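PDB 5B82: Tll0287 protein, which binds a covalently attached heme c in a PAS-like domain and may serve in redox sensing. Local coordinates for residues 100-103 with 104-107. Sequence-based numbering, arbitrary orientation.
Sequences PRTA and LDVQ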
ATOM      1  N   PRO A 100      -2.119 -10.414  -3.472  1.00 26.42           N
ATOM      2  CA  PRO A 100      -2.133 -10.389  -4.935  1.00 28.10           C
ATOM      3  C   PRO A 100      -3.275 -11.284  -5.419  1.00 29.34           C
ATOM      4  O   PRO A 100      -3.527 -12.317  -4.800  1.00 30.73           O
ATOM      5  CB  PRO A 100      -0.775 -10.986  -5.303  1.00 32.56           C
ATOM      6  CG  PRO A 100       0.098 -10.703  -4.088  1.00 32.05           C
ATOM      7  CD  PRO A 100      -0.838 -10.898  -2.933  1.00 35.24           C
ATOM      8  N   ARG A 101      -3.968 -10.884  -6.480  1.00 28.03           N
ATOM      9  CA  ARG A 101      -5.118 -11.650  -6.964  1.00 36.46           C
ATOM     10  C   ARG A 101      -4.962 -12.117  -8.397  1.00 38.62           C
ATOM     11  O   ARG A 101      -5.515 -13.147  -8.785  1.00 49.99           O
ATOM     12  CB  ARG A 101      -6.389 -10.816  -6.860  1.00 38.57           C
ATOM     13  CG  ARG A 101      -6.818 -10.545  -5.443  1.00 41.24           C
ATOM     14  CD  ARG A 101      -8.009  -9.616  -5.403  1.00 40.96           C
ATOM     15  NE  ARG A 101      -8.437  -9.390  -4.031  1.00 45.64           N
ATOM     16  CZ  ARG A 101      -9.183  -8.364  -3.645  1.00 43.27           C
ATOM     17  NH1 ARG A 101      -9.577  -7.463  -4.534  1.00 36.77           N
ATOM     18  NH2 ARG A 101      -9.526  -8.239  -2.372  1.00 48.41           N
ATOM     19  N   THR A 102      -4.225 -11.349  -9.188  1.00 30.71           N
ATOM     20  CA  THR A 102      -4.108 -11.617 -10.615  1.00 34.81           C
ATOM     21  C   THR A 102      -2.660 -11.721 -11.060  1.00 30.08           C
ATOM     22  O   THR A 102      -1.747 -11.330 -10.326  1.00 22.35           O
ATOM     23  CB  THR A 102      -4.758 -10.503 -11.446  1.00 34.16           C
ATOM     24  OG1 THR A 102      -4.153  -9.253 -11.109  1.00 30.08           O
ATOM     25  CG2 THR A 102      -6.256 -10.424 -11.180  1.00 31.58           C
ATOM     26  N   ALA A 103      -2.464 -12.249 -12.268  1.00 31.97           N
ATOM     27  CA  ALA A 103      -1.150 -12.303 -12.899  1.00 29.42           C
ATOM     28  C   ALA A 103      -0.573 -10.906 -13.039  1.00 28.55           C
ATOM     29  O   ALA A 103       0.641 -10.718 -12.973  1.00 28.50           O
ATOM     30  CB  ALA A 103      -1.236 -12.976 -14.258  1.00 36.44           C
ATOM     31  N   LEU A 104      -1.437  -9.917 -13.226  1.00 26.36           N
ATOM     32  CA  LEU A 104      -0.968  -8.540 -13.321  1.00 24.78           C
ATOM     33  C   LEU A 104      -0.420  -8.028 -11.993  1.00 21.83           C
ATOM     34  O   LEU A 104       0.584  -7.306 -11.967  1.00 24.95           O
ATOM     35  CB  LEU A 104      -2.075  -7.617 -13.826  1.00 27.02           C
ATOM     36  CG  LEU A 104      -1.679  -6.147 -13.958  1.00 27.25           C
ATOM     37  CD1 LEU A 104      -0.415  -5.964 -14.786  1.00 22.10           C
ATOM     38  CD2 LEU A 104      -2.837  -5.361 -14.551  1.00 30.03           C
ATOM     39  N   ASP A 105      -1.074  -8.376 -10.890  1.00 24.70           N
ATOM     40  CA  ASP A 105      -0.557  -7.979  -9.582  1.00 24.55           C
ATOM     41  C   ASP A 105       0.876  -8.499  -9.415  1.00 23.12           C
ATOM     42  O   ASP A 105       1.799  -7.750  -9.036  1.00 23.96           O
ATOM     43  CB  ASP A 105      -1.445  -8.506  -8.447  1.00 24.08           C
ATOM     44  CG  ASP A 105      -2.769  -7.754  -8.327  1.00 26.79           C
ATOM     45  OD1 ASP A 105      -2.831  -6.566  -8.710  1.00 26.56           O
ATOM     46  OD2 ASP A 105      -3.743  -8.348  -7.820  1.00 31.01           O
ATOM     47  N   VAL A 106       1.053  -9.781  -9.723  1.00 23.31           N
ATOM     48  CA  VAL A 106       2.332 -10.447  -9.535  1.00 26.21           C
ATOM     49  C   VAL A 106       3.370  -9.857 -10.470  1.00 26.86           C
ATOM     50  O   VAL A 106       4.522  -9.636 -10.079  1.00 25.03           O
ATOM     51  CB  VAL A 106       2.230 -11.976  -9.739  1.00 29.74           C
ATOM     52  CG1 VAL A 106       3.595 -12.620  -9.614  1.00 25.45           C
ATOM     53  CG2 VAL A 106       1.276 -12.583  -8.728  1.00 31.42           C
ATOM     54  N   GLN A 107       2.954  -9.589 -11.701  1.00 24.84           N
ATOM     55  CA  GLN A 107       3.814  -8.968 -12.701  1.00 27.03           C
ATOM     56  C   GLN A 107       4.309  -7.600 -12.231  1.00 24.46           C
ATOM     57  O   GLN A 107       5.484  -7.254 -12.407  1.00 23.30           O
ATOM     58  CB  GLN A 107       3.061  -8.809 -14.026  1.00 29.71           C
ATOM     59  CG  GLN A 107       3.861  -8.088 -15.108  1.00 42.77           C
ATOM     60  CD  GLN A 107       2.990  -7.547 -16.239  1.00 52.22           C
ATOM     61  OE1 GLN A 107       3.293  -6.504 -16.823  1.00 57.77           O
ATOM     62  NE2 GLN A 107       1.909  -8.256 -16.551  1.00 50.73           N
TER
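Thr102 and Asp105 meet across the first turn of helix 103-114, their side chains crossing obliquely with Asp105 CG 3.4 Å from Thr102 OG1, and each grips the backbone of the other. The Thr102 hydroxyl oxygen OG1 accepts from Asp105 N at 3.2 Å; it is set between its own backbone N and carbonyl carbon (chi1 57°), which points it at the amide of Asp105. In return Asp105, with CG anti to its carbonyl carbon (chi1 -73°), which brings the carboxylate to the preceding loop, offers OD2 to Thr102 N in a weak bond of 3.3 Å. This reciprocal exchange is a capping box, with Thr102 as N-cap, and it joins the loop after strand 85-89 to the helix. The same OD2 takes a straighter bond from Arg101 N, 2.9 Å long with an N-H...O angle of 163°, through the lone pair facing away from OD1. Arg87 adds a salt bridge to OD2 of this buried residue. With an alanine at Asp105, the amides of Arg101 and Thr102 would probably lose their shared acceptor, and Arg87 its carboxylate mate. Helix bonding starts here too: Val106 N donates to Thr102 O at 3.3 Å, while Val106 CG2 lies 4.3 Å from Pro100 CB in a loose apolar contact.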